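Alpha-1,2-mannosyltransferase (Ktr4), putative (Neosartorya fumigata, PDB 7BOP) belongs to the fungal glycolipid 2-alpha-mannosyltransferase family of the GT-A clan and carries guanosine-5'-diphosphate and a manganese ion in this structure. Local coordinates at residues A58-H63 with K123-Y128; T67-I72 with D206-M211; I103-K108 with Y179-L184; K188-V193 with G286-F291. All blocks are in the same frame, centred on the assembly; numbering follows the deposited sequence.

Overall arrangement
A single mixed sheet brings the four contacts together. Strands 126-130, 102-106, 69-74 and 189-192 lie side by side and parallel, and 284-287 joins the last of them antiparallel; contacts 1, 3, 2 and 4 reach the sheet in that spatial order. Contacts 2 and 4 are closest, with centres 9 Å apart, whereas contacts 1 and 4 are 19 Å apart. Along the chain, contact 1 opens first and contact 2 soon after; contact 3 falls wholly between the segments of contact 2, and contact 4 comes last, overlapping contact 2. Contacts 2, 3 and 4 are buried around the sheet, contact 1 ties a surface loop to its edge, and contact 3 meets the nucleotide.

Contact 1: A58-H63 with K123-Y128; sequences APNSAH and KAKCYY
Pro-59 sets the CB-CG side of its ring against Lys-123, and this is the apolar part of a small surface contact. Pro-59 CG is 3.8 Å from Lys-123 CB, while Pro-59 CB comes within 3.3 Å of Lys-123 O. The lysine chain runs on past the ring and bends at its last two torsions, which carries its ammonium group to Ser-96 O and Asn-99 OD1. Pro-59 and Asn-60 form the corners of a type I beta turn from Ala-58 to Ser-61.

One direct hydrogen bond joins the polar groups. Lys-125 NZ donates to Asn-60 OD1 over 3.1 Å, in the carbonyl plane and on a lone pair, with a C=O...donor angle of 140°. The lysine gets there by bending at chi2 (91°) and chi4, a course that takes its CE past Pro-59 O.

Water completes the link. One molecule donates to Asn-60 OD1 (2.8 Å) and to Lys-123 O (2.9 Å); a second accepts from Asn-60 ND2 and donates to the same Lys-123 O, at 2.8 Å. Through these waters both ends of the amide are tied to one carbonyl, which should limit its rotation. A third water donates to Pro-59 O and accepts weakly from Lys-125 N.

The contact joins the long loop ahead of strand 69-74 to the connection between helix 112-119 and strand 126-130. Gln-119 of that helix bonds Ala-124 O and Cys-126 N, and backbone bonds from Lys-125 to Trp-102 begin the pairing with strand 102-106.

Contact 2: T67-I72 with D206-M211; sequences TNAALI and DVFRFM
Ala-69 presses its methyl group onto the face of the Phe-208 ring, a CH-pi contact in which CB of Ala-69 lies 3.4 Å from the ring centroid and 13° off the ring normal. The methyl sits over the ring, somewhat nearer its CG end than CZ. CZ, at the far end of the ring, reaches Ala-70 O (3.6 Å) and Leu-71 CD2 (4.4 Å), both obliquely. At the other end of the contact, Thr-67 CG2 lies 3.9 Å from both Phe-208 CB and Arg-209 CG. With OG1 of the threonine anti to the backbone N (chi1 -168°), CG2 falls between the backbone N and the carbonyl carbon and points to the helix; OG1 bonds Glu-212.

The next shell holds these groups in place. Tyr-100 meets the Phe-208 ring edge-to-face, and its hydroxyl bonds both Thr-67 N and Asp-206 OD2. Asp-206 is the N-cap of the helix: its OD1 accepts from Arg-209 N at 3.2 Å, from above the carboxylate plane, and more weakly from Phe-208 N.

Strand 69-72 and helix 207-211 have axes 10.0 Å apart at closest approach, with directions differing by 126°. Phe-208 is this protein's own wedge between the two; a helix packed on a mainly parallel sheet is characteristic of the alpha/beta GT-A fold.

Contact 3: I103-K108 with Y179-L184; sequences IFFNDK and YKHPAL. With GDP (guanosine-5'-diphosphate), chain H.
Ile-103 and Phe-105 of strand 103-106 face a loop of short 3-10 turns at a distance, with CA atoms 8.3 Å apart from Ile-103 to Ala-183 and 9.6 Å from Phe-105 to His-181, so side chains span the gap. Phe-105 turns its edge to the His-181 ring: CE1 of Phe-105 stands over the centre of the imidazole, 3.5 Å from His-181 CG, with the planes at 73°. His-181 holds its CG anti to the backbone N (chi1 -162°), which brings the imidazole face to Phe-105 CE1. The imidazole is held at both nitrogens. ND1 accepts in the ring plane from Ala-183 N at 3.2 Å, and NE2 bonds Gln-130 O, consistent with a proton on NE2. Beside this pair, Leu-184 sets CG against Phe-105 CZ and CD2 at 3.7 Å from Ile-103 CD1. In this GT-A nucleotide-binding domain, the parallel strand so backed delivers its C-terminal end to the ligand. There GDP N2 donates to Asn-106 OD1 at 2.8 Å, and GDP N1 to Asp-107 OD1 at 2.9 Å; Asp-107 OD1 also takes a longer bond from N2. An Asx turn steadies the asparagine, Lys-108 N reaching Asn-106 OD1 at 3.1 Å from above the carbonyl plane.

Contact 4: K188-V193 with G286-F291; sequences KYYWRV and GDLDFF
Tyr-190 and Gly-286 form an antiparallel hydrogen-bonded pair, Tyr-190 N to Gly-286 O at 3.0 Å and Gly-286 N to Tyr-190 O at 2.9 Å. This is the tight half. Tyr-190 CG sits between its backbone N and carbonyl carbon (chi1 73°), folding the ring back over the glycine until CE1 is 3.5 Å from Gly-286 CA; the lack of a side chain there makes room. Leu-288 CD2 packs 3.5 Å from Tyr-190 CD1, and Phe-291 CE2 comes at the edge of the tyrosine ring, whose hydroxyl bonds Glu-284. Where the strand gives way to helix 288-292, Leu-288 N donates to Lys-188 O.

The other half is partly open to solvent and wetter. Lys-188 runs extended, then bends at chi4, so that NZ forms salt bridges with Asp-289 OD2 (3.0 Å) and Asp-287 OD1 (3.3 Å, a weak hydrogen bond), a three-residue network. One water joins NZ to Asp-287 OD2; another links that oxygen to Tyr-189 OH. Asp-287 OD1 also caps the helix, accepting from Asp-289 N at 2.9 Å, while Asp-289 OD1 pairs with Arg-292. Lying at a helix N-terminus among cationic partners, both carboxylates are probably kept ionised.

Contact 1: A58-H63 with K123-Y128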
# COMPACT_ATOMS: atom_id res chain seq x y z
N ALA A 58 -24.37 -9.76 -8.80
CA ALA A 58 -25.22 -8.62 -9.15
C ALA A 58 -25.07 -7.51 -8.10
O ALA A 58 -25.00 -7.80 -6.90
CB ALA A 58 -26.68 -9.05 -9.29
N PRO A 59 -25.01 -6.25 -8.55
CA PRO A 59 -24.71 -5.14 -7.63
C PRO A 59 -25.72 -4.95 -6.50
O PRO A 59 -25.33 -4.52 -5.41
CB PRO A 59 -24.66 -3.91 -8.55
CG PRO A 59 -25.38 -4.31 -9.78
CD PRO A 59 -25.24 -5.79 -9.93
N ASN A 60 -26.98 -5.26 -6.74
CA ASN A 60 -28.02 -5.08 -5.71
C ASN A 60 -28.60 -6.39 -5.16
O ASN A 60 -29.57 -6.35 -4.40
CB ASN A 60 -29.10 -4.16 -6.27
CG ASN A 60 -28.55 -2.79 -6.64
OD1 ASN A 60 -27.90 -2.14 -5.83
ND2 ASN A 60 -28.78 -2.36 -7.87
N SER A 61 -27.99 -7.53 -5.48
CA SER A 61 -28.40 -8.81 -4.90
C SER A 61 -28.13 -8.86 -3.40
O SER A 61 -27.07 -8.43 -2.93
CB SER A 61 -27.67 -9.98 -5.58
OG SER A 61 -27.91 -11.20 -4.89
N ALA A 62 -29.10 -9.40 -2.66
CA ALA A 62 -28.96 -9.62 -1.23
C ALA A 62 -28.29 -10.96 -0.94
O ALA A 62 -28.04 -11.26 0.22
CB ALA A 62 -30.34 -9.59 -0.56
N HIS A 63 -28.02 -11.77 -1.97
CA HIS A 63 -27.50 -13.12 -1.78
C HIS A 63 -26.27 -13.33 -2.67
O HIS A 63 -26.05 -14.41 -3.22
CB HIS A 63 -28.62 -14.14 -2.06
CG HIS A 63 -29.94 -13.74 -1.46
ND1 HIS A 63 -30.16 -13.73 -0.10
CD2 HIS A 63 -31.08 -13.28 -2.03
CE1 HIS A 63 -31.38 -13.30 0.14
NE2 HIS A 63 -31.96 -13.02 -1.01
N LYS A 123 -21.78 0.50 -10.63
CA LYS A 123 -23.09 -0.06 -10.28
C LYS A 123 -23.16 -0.42 -8.81
O LYS A 123 -24.25 -0.66 -8.29
CB LYS A 123 -23.39 -1.30 -11.12
CG LYS A 123 -23.30 -1.09 -12.62
CD LYS A 123 -23.75 -2.32 -13.41
CE LYS A 123 -22.99 -3.61 -13.07
NZ LYS A 123 -21.51 -3.53 -13.24
N ALA A 124 -22.01 -0.48 -8.14
CA ALA A 124 -21.98 -0.83 -6.71
C ALA A 124 -22.38 0.35 -5.86
O ALA A 124 -22.39 1.49 -6.32
CB ALA A 124 -20.61 -1.34 -6.30
N LYS A 125 -22.68 0.07 -4.59
CA LYS A 125 -22.97 1.12 -3.62
C LYS A 125 -21.70 1.91 -3.30
O LYS A 125 -20.63 1.31 -3.14
CB LYS A 125 -23.52 0.55 -2.31
CG LYS A 125 -24.87 -0.16 -2.41
CD LYS A 125 -24.73 -1.66 -2.69
CE LYS A 125 -25.90 -2.47 -2.14
NZ LYS A 125 -27.19 -2.16 -2.81
N CYS A 126 -21.83 3.23 -3.24
CA CYS A 126 -20.78 4.13 -2.80
C CYS A 126 -21.14 4.72 -1.45
O CYS A 126 -22.29 5.10 -1.24
CB CYS A 126 -20.61 5.29 -3.78
SG CYS A 126 -19.88 4.82 -5.35
N TYR A 127 -20.15 4.82 -0.57
CA TYR A 127 -20.31 5.44 0.74
C TYR A 127 -19.30 6.56 0.91
O TYR A 127 -18.18 6.52 0.34
CB TYR A 127 -20.13 4.40 1.85
CG TYR A 127 -21.10 3.25 1.72
CD1 TYR A 127 -22.36 3.29 2.34
CD2 TYR A 127 -20.78 2.13 0.96
CE1 TYR A 127 -23.25 2.23 2.22
CE2 TYR A 127 -21.67 1.07 0.82
CZ TYR A 127 -22.90 1.13 1.45
OH TYR A 127 -23.76 0.07 1.31
N TYR A 128 -19.69 7.57 1.68
CA TYR A 128 -18.96 8.83 1.79
C TYR A 128 -18.77 9.13 3.26
O TYR A 128 -19.74 9.42 3.96
CB TYR A 128 -19.72 9.94 1.07
CG TYR A 128 -19.97 9.58 -0.37
CD1 TYR A 128 -18.99 9.78 -1.34
CD2 TYR A 128 -21.18 8.97 -0.76
CE1 TYR A 128 -19.20 9.40 -2.66
CE2 TYR A 128 -21.40 8.60 -2.08
CZ TYR A 128 -20.41 8.82 -3.03
OH TYR A 128 -20.62 8.46 -4.34
O HOH W 1 -22.60 -3.41 -4.60
O HOH W 2 -26.75 -0.47 -9.44
O HOH W 3 -25.68 -0.46 -5.83

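Contact 2: T67-I72 with D206-M211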
# COMPACT_ATOMS: atom_id res chain seq x y z
N THR A 67 -17.71 -11.32 -0.28
CA THR A 67 -17.35 -11.39 1.13
C THR A 67 -17.39 -9.98 1.72
O THR A 67 -17.77 -9.04 1.02
CB THR A 67 -16.01 -12.12 1.35
OG1 THR A 67 -15.85 -12.41 2.74
CG2 THR A 67 -14.81 -11.29 0.83
N ASN A 68 -17.04 -9.82 2.99
CA ASN A 68 -17.12 -8.52 3.66
C ASN A 68 -15.85 -7.68 3.40
O ASN A 68 -14.94 -7.59 4.24
CB ASN A 68 -17.45 -8.63 5.15
CG ASN A 68 -16.49 -9.50 5.92
OD1 ASN A 68 -15.91 -10.44 5.38
ND2 ASN A 68 -16.33 -9.21 7.21
N ALA A 69 -15.84 -7.07 2.23
CA ALA A 69 -14.69 -6.31 1.74
C ALA A 69 -15.16 -5.07 0.99
O ALA A 69 -16.31 -5.02 0.53
CB ALA A 69 -13.83 -7.19 0.84
N ALA A 70 -14.29 -4.07 0.91
CA ALA A 70 -14.60 -2.83 0.22
C ALA A 70 -13.38 -2.28 -0.50
O ALA A 70 -12.24 -2.49 -0.08
CB ALA A 70 -15.12 -1.80 1.20
N LEU A 71 -13.64 -1.57 -1.59
CA LEU A 71 -12.67 -0.68 -2.20
C LEU A 71 -12.70 0.59 -1.37
O LEU A 71 -13.80 1.10 -1.09
CB LEU A 71 -13.08 -0.37 -3.65
CG LEU A 71 -13.19 -1.60 -4.55
CD1 LEU A 71 -13.95 -1.29 -5.83
CD2 LEU A 71 -11.82 -2.18 -4.86
N ILE A 72 -11.53 1.07 -0.93
CA ILE A 72 -11.47 2.28 -0.09
C ILE A 72 -10.50 3.29 -0.65
O ILE A 72 -9.53 2.94 -1.35
CB ILE A 72 -11.13 1.98 1.40
CG1 ILE A 72 -9.68 1.50 1.59
CG2 ILE A 72 -12.12 0.96 1.98
CD1 ILE A 72 -9.31 1.35 3.05
N ASP A 206 -12.33 -13.12 -8.07
CA ASP A 206 -12.60 -12.28 -6.92
C ASP A 206 -11.33 -12.24 -6.03
O ASP A 206 -11.04 -13.19 -5.32
CB ASP A 206 -13.80 -12.84 -6.16
CG ASP A 206 -14.21 -11.98 -4.98
OD1 ASP A 206 -13.37 -11.19 -4.48
OD2 ASP A 206 -15.38 -12.10 -4.54
N VAL A 207 -10.61 -11.12 -6.09
CA VAL A 207 -9.32 -11.01 -5.38
C VAL A 207 -9.51 -11.07 -3.87
O VAL A 207 -8.64 -11.56 -3.16
CB VAL A 207 -8.51 -9.75 -5.76
CG1 VAL A 207 -8.24 -9.71 -7.26
CG2 VAL A 207 -9.20 -8.47 -5.29
N PHE A 208 -10.65 -10.58 -3.39
CA PHE A 208 -10.92 -10.60 -1.96
C PHE A 208 -11.10 -12.02 -1.43
O PHE A 208 -10.53 -12.39 -0.41
CB PHE A 208 -12.14 -9.74 -1.60
CG PHE A 208 -11.91 -8.27 -1.74
CD1 PHE A 208 -10.88 -7.63 -1.05
CD2 PHE A 208 -12.77 -7.49 -2.51
CE1 PHE A 208 -10.70 -6.26 -1.15
CE2 PHE A 208 -12.59 -6.11 -2.61
CZ PHE A 208 -11.56 -5.49 -1.93
N ARG A 209 -11.88 -12.83 -2.15
CA ARG A 209 -12.07 -14.22 -1.75
C ARG A 209 -10.85 -15.08 -2.07
O ARG A 209 -10.62 -16.08 -1.39
CB ARG A 209 -13.34 -14.78 -2.37
CG ARG A 209 -14.57 -14.04 -1.86
CD ARG A 209 -15.86 -14.73 -2.25
NE ARG A 209 -16.04 -16.00 -1.54
CZ ARG A 209 -17.10 -16.81 -1.68
NH1 ARG A 209 -18.09 -16.51 -2.51
NH2 ARG A 209 -17.16 -17.94 -0.97
N PHE A 210 -10.05 -14.68 -3.05
CA PHE A 210 -8.72 -15.27 -3.23
C PHE A 210 -7.92 -15.13 -1.93
O PHE A 210 -7.39 -16.12 -1.43
CB PHE A 210 -7.99 -14.64 -4.44
CG PHE A 210 -6.52 -14.90 -4.45
CD1 PHE A 210 -6.02 -16.12 -4.90
CD2 PHE A 210 -5.62 -13.95 -3.98
CE1 PHE A 210 -4.65 -16.37 -4.90
CE2 PHE A 210 -4.25 -14.19 -3.99
CZ PHE A 210 -3.77 -15.40 -4.45
N MET A 211 -7.90 -13.92 -1.37
CA MET A 211 -7.21 -13.63 -0.10
C MET A 211 -7.81 -14.46 1.04
O MET A 211 -7.09 -15.11 1.80
CB MET A 211 -7.30 -12.16 0.30
CG MET A 211 -6.71 -11.16 -0.69
SD MET A 211 -4.93 -11.04 -0.61
CE MET A 211 -4.67 -10.29 0.99

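Contact 3: I103-K108 with Y179-L184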
# COMPACT_ATOMS: atom_id res chain seq x y z
N ILE A 103 -15.88 2.84 -0.60
CA ILE A 103 -15.98 3.70 0.58
C ILE A 103 -14.90 4.77 0.49
O ILE A 103 -13.69 4.48 0.53
CB ILE A 103 -15.87 2.89 1.89
CG1 ILE A 103 -16.83 1.70 1.87
CG2 ILE A 103 -16.20 3.78 3.09
CD1 ILE A 103 -16.76 0.80 3.08
N PHE A 104 -15.35 6.03 0.36
CA PHE A 104 -14.46 7.18 0.26
C PHE A 104 -14.32 7.86 1.62
O PHE A 104 -15.31 7.98 2.37
CB PHE A 104 -14.99 8.16 -0.78
CG PHE A 104 -15.15 7.54 -2.14
CD1 PHE A 104 -14.04 7.29 -2.93
CD2 PHE A 104 -16.41 7.19 -2.62
CE1 PHE A 104 -14.17 6.70 -4.17
CE2 PHE A 104 -16.55 6.61 -3.88
CZ PHE A 104 -15.42 6.37 -4.66
N PHE A 105 -13.09 8.26 1.94
CA PHE A 105 -12.76 8.93 3.20
C PHE A 105 -12.13 10.28 2.94
O PHE A 105 -11.39 10.45 1.98
CB PHE A 105 -11.79 8.08 4.02
CG PHE A 105 -12.38 6.77 4.47
CD1 PHE A 105 -13.06 6.70 5.68
CD2 PHE A 105 -12.24 5.63 3.70
CE1 PHE A 105 -13.60 5.49 6.11
CE2 PHE A 105 -12.79 4.42 4.13
CZ PHE A 105 -13.46 4.35 5.34
N ASN A 106 -12.43 11.23 3.82
CA ASN A 106 -11.90 12.58 3.71
C ASN A 106 -11.99 13.25 5.08
O ASN A 106 -12.93 13.00 5.83
CB ASN A 106 -12.68 13.34 2.62
CG ASN A 106 -12.08 14.70 2.27
OD1 ASN A 106 -11.10 15.14 2.87
ND2 ASN A 106 -12.69 15.37 1.30
N ASP A 107 -10.96 14.01 5.45
CA ASP A 107 -10.98 14.79 6.69
C ASP A 107 -12.05 15.89 6.64
O ASP A 107 -12.59 16.27 7.68
CB ASP A 107 -9.60 15.39 7.00
CG ASP A 107 -9.08 16.28 5.89
OD1 ASP A 107 -8.98 15.82 4.74
OD2 ASP A 107 -8.75 17.45 6.17
N LYS A 108 -12.35 16.38 5.44
CA LYS A 108 -13.43 17.34 5.20
C LYS A 108 -14.64 16.66 4.54
O LYS A 108 -14.51 15.55 4.03
CB LYS A 108 -12.90 18.47 4.32
CG LYS A 108 -11.77 19.24 4.99
CD LYS A 108 -11.01 20.09 4.01
CE LYS A 108 -9.78 20.69 4.68
NZ LYS A 108 -8.93 21.37 3.67
N TYR A 179 -8.20 1.52 9.85
CA TYR A 179 -8.78 0.27 10.34
C TYR A 179 -9.59 0.41 11.65
O TYR A 179 -10.18 -0.57 12.10
CB TYR A 179 -7.72 -0.82 10.49
CG TYR A 179 -6.55 -0.50 11.40
CD1 TYR A 179 -6.59 -0.78 12.76
CD2 TYR A 179 -5.36 0.02 10.87
CE1 TYR A 179 -5.51 -0.51 13.58
CE2 TYR A 179 -4.26 0.28 11.67
CZ TYR A 179 -4.33 0.01 13.02
OH TYR A 179 -3.24 0.28 13.82
N LYS A 180 -9.58 1.60 12.25
CA LYS A 180 -10.41 1.94 13.41
C LYS A 180 -11.63 2.78 13.04
O LYS A 180 -12.40 3.14 13.92
CB LYS A 180 -9.58 2.71 14.44
CG LYS A 180 -8.43 1.92 15.03
CD LYS A 180 -7.73 2.75 16.08
CE LYS A 180 -6.57 1.99 16.71
NZ LYS A 180 -5.25 2.46 16.20
N HIS A 181 -11.80 3.13 11.76
CA HIS A 181 -12.94 3.95 11.36
C HIS A 181 -14.24 3.13 11.50
O HIS A 181 -14.27 1.96 11.09
CB HIS A 181 -12.80 4.46 9.94
CG HIS A 181 -13.70 5.62 9.64
ND1 HIS A 181 -15.05 5.46 9.43
CD2 HIS A 181 -13.46 6.94 9.54
CE1 HIS A 181 -15.61 6.63 9.20
NE2 HIS A 181 -14.66 7.55 9.25
N PRO A 182 -15.30 3.72 12.10
CA PRO A 182 -16.56 2.96 12.30
C PRO A 182 -17.17 2.33 11.04
O PRO A 182 -17.66 1.21 11.08
CB PRO A 182 -17.51 4.03 12.88
CG PRO A 182 -16.61 4.97 13.60
CD PRO A 182 -15.34 5.03 12.79
N ALA A 183 -17.17 3.07 9.94
CA ALA A 183 -17.56 2.57 8.62
C ALA A 183 -16.98 1.22 8.19
O ALA A 183 -17.64 0.49 7.43
CB ALA A 183 -17.26 3.61 7.56
N LEU A 184 -15.78 0.88 8.67
CA LEU A 184 -15.15 -0.40 8.33
C LEU A 184 -15.30 -1.49 9.38
O LEU A 184 -14.75 -2.58 9.21
CB LEU A 184 -13.66 -0.17 8.03
CG LEU A 184 -13.35 0.71 6.82
CD1 LEU A 184 -11.84 0.79 6.61
CD2 LEU A 184 -14.04 0.19 5.56
PB GDP H . 1.76 10.42 -2.76
O1B GDP H . 2.34 11.48 -3.66
O2B GDP H . 0.97 9.33 -3.50
O3B GDP H . 2.70 9.88 -1.70
O3A GDP H . 0.69 11.30 -1.91
PA GDP H . -0.83 11.65 -2.37
O1A GDP H . -1.00 13.15 -2.46
O2A GDP H . -1.20 10.74 -3.56
O5' GDP H . -1.55 11.19 -1.01
C5' GDP H . -1.73 9.81 -0.71
C4' GDP H . -3.22 9.48 -0.60
O4' GDP H . -3.79 10.23 0.48
C3' GDP H . -4.04 9.88 -1.82
O3' GDP H . -5.13 8.95 -1.93
C2' GDP H . -4.52 11.29 -1.53
O2' GDP H . -5.74 11.59 -2.19
C1' GDP H . -4.67 11.25 -0.01
N9 GDP H . -4.38 12.48 0.76
C8 GDP H . -3.19 13.08 1.01
N7 GDP H . -3.36 14.15 1.82
C5 GDP H . -4.67 14.25 2.10
C6 GDP H . -5.54 15.15 2.88
O6 GDP H . -5.03 16.11 3.49
N1 GDP H . -6.87 14.90 2.93
C2 GDP H . -7.42 13.84 2.28
N2 GDP H . -8.76 13.62 2.34
N3 GDP H . -6.68 12.99 1.53
C4 GDP H . -5.34 13.14 1.42

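Contact 4: K188-V193 with G286-F291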
# COMPACT_ATOMS: atom_id res chain seq x y z
N LYS A 188 -13.69 -7.07 6.76
CA LYS A 188 -12.43 -7.74 7.04
C LYS A 188 -11.34 -7.41 6.01
O LYS A 188 -10.17 -7.39 6.38
CB LYS A 188 -12.65 -9.25 7.08
CG LYS A 188 -11.41 -10.05 7.45
CD LYS A 188 -11.76 -11.51 7.73
CE LYS A 188 -10.53 -12.35 8.04
NZ LYS A 188 -9.82 -11.84 9.23
N TYR A 189 -11.69 -7.17 4.74
CA TYR A 189 -10.69 -6.89 3.69
C TYR A 189 -10.92 -5.55 3.04
O TYR A 189 -12.05 -5.08 2.93
CB TYR A 189 -10.66 -8.00 2.63
CG TYR A 189 -10.33 -9.35 3.22
CD1 TYR A 189 -9.01 -9.76 3.37
CD2 TYR A 189 -11.33 -10.21 3.64
CE1 TYR A 189 -8.69 -10.99 3.92
CE2 TYR A 189 -11.03 -11.45 4.20
CZ TYR A 189 -9.71 -11.84 4.34
OH TYR A 189 -9.41 -13.06 4.90
N TYR A 190 -9.83 -4.93 2.61
CA TYR A 190 -9.89 -3.67 1.90
C TYR A 190 -8.95 -3.72 0.71
O TYR A 190 -7.95 -4.45 0.72
CB TYR A 190 -9.53 -2.51 2.84
CG TYR A 190 -8.04 -2.44 3.18
CD1 TYR A 190 -7.50 -3.26 4.16
CD2 TYR A 190 -7.18 -1.56 2.51
CE1 TYR A 190 -6.15 -3.22 4.47
CE2 TYR A 190 -5.83 -1.51 2.82
CZ TYR A 190 -5.32 -2.35 3.79
OH TYR A 190 -3.98 -2.32 4.11
N TRP A 191 -9.30 -2.94 -0.31
CA TRP A 191 -8.43 -2.66 -1.46
C TRP A 191 -8.31 -1.14 -1.48
O TRP A 191 -9.26 -0.43 -1.81
CB TRP A 191 -9.05 -3.20 -2.75
CG TRP A 191 -8.24 -3.03 -4.03
CD1 TRP A 191 -7.24 -2.12 -4.27
CD2 TRP A 191 -8.40 -3.77 -5.24
NE1 TRP A 191 -6.77 -2.27 -5.54
CE2 TRP A 191 -7.45 -3.27 -6.16
CE3 TRP A 191 -9.24 -4.82 -5.63
CZ2 TRP A 191 -7.32 -3.78 -7.45
CZ3 TRP A 191 -9.12 -5.33 -6.93
CH2 TRP A 191 -8.15 -4.81 -7.82
N ARG A 192 -7.13 -0.64 -1.10
CA ARG A 192 -6.85 0.78 -1.09
C ARG A 192 -6.55 1.28 -2.50
O ARG A 192 -5.72 0.70 -3.20
CB ARG A 192 -5.68 1.09 -0.15
CG ARG A 192 -5.20 2.53 -0.24
CD ARG A 192 -4.22 2.84 0.88
NE ARG A 192 -3.40 4.00 0.55
CZ ARG A 192 -2.29 4.35 1.21
NH1 ARG A 192 -1.85 3.64 2.24
NH2 ARG A 192 -1.62 5.43 0.81
N VAL A 193 -7.20 2.38 -2.86
CA VAL A 193 -7.07 2.99 -4.17
C VAL A 193 -6.74 4.47 -3.99
O VAL A 193 -7.29 5.13 -3.09
CB VAL A 193 -8.41 2.87 -4.94
CG1 VAL A 193 -8.28 3.42 -6.34
CG2 VAL A 193 -8.87 1.41 -4.97
N GLY A 286 -5.61 -5.83 1.68
CA GLY A 286 -5.20 -6.27 3.00
C GLY A 286 -6.29 -6.77 3.91
O GLY A 286 -7.47 -6.49 3.70
N ASP A 287 -5.85 -7.50 4.93
CA ASP A 287 -6.70 -8.01 6.01
C ASP A 287 -6.69 -6.98 7.14
O ASP A 287 -5.69 -6.84 7.86
CB ASP A 287 -6.12 -9.36 6.47
CG ASP A 287 -6.94 -10.05 7.56
OD1 ASP A 287 -7.84 -9.42 8.15
OD2 ASP A 287 -6.65 -11.23 7.82
N LEU A 288 -7.80 -6.26 7.28
CA LEU A 288 -7.97 -5.28 8.35
C LEU A 288 -7.71 -5.86 9.74
O LEU A 288 -7.20 -5.15 10.60
CB LEU A 288 -9.39 -4.68 8.34
CG LEU A 288 -9.76 -3.84 7.11
CD1 LEU A 288 -11.28 -3.68 6.99
CD2 LEU A 288 -9.06 -2.50 7.15
N ASP A 289 -8.05 -7.14 9.95
CA ASP A 289 -7.84 -7.75 11.26
C ASP A 289 -6.37 -7.99 11.61
O ASP A 289 -6.06 -8.15 12.78
CB ASP A 289 -8.64 -9.04 11.41
CG ASP A 289 -10.14 -8.80 11.40
OD1 ASP A 289 -10.59 -7.68 11.70
OD2 ASP A 289 -10.87 -9.75 11.08
N PHE A 290 -5.47 -8.01 10.62
CA PHE A 290 -4.04 -7.99 10.94
C PHE A 290 -3.67 -6.70 11.64
O PHE A 290 -3.08 -6.72 12.71
CB PHE A 290 -3.16 -8.14 9.69
CG PHE A 290 -1.72 -7.86 9.97
CD1 PHE A 290 -0.97 -8.76 10.73
CD2 PHE A 290 -1.12 -6.68 9.53
CE1 PHE A 290 0.37 -8.50 11.03
CE2 PHE A 290 0.21 -6.41 9.83
CZ PHE A 290 0.95 -7.32 10.57
N PHE A 291 -4.04 -5.58 11.04
CA PHE A 291 -3.68 -4.26 11.54
C PHE A 291 -4.40 -3.94 12.85
O PHE A 291 -3.85 -3.25 13.71
CB PHE A 291 -3.96 -3.18 10.49
CG PHE A 291 -3.15 -3.36 9.23
CD1 PHE A 291 -1.80 -3.00 9.21
CD2 PHE A 291 -3.71 -3.90 8.08
CE1 PHE A 291 -1.03 -3.17 8.06
CE2 PHE A 291 -2.95 -4.08 6.93
CZ PHE A 291 -1.60 -3.71 6.92
O HOH W 4 -7.48 -12.69 10.05
O HOH W 5 -7.05 -13.20 5.83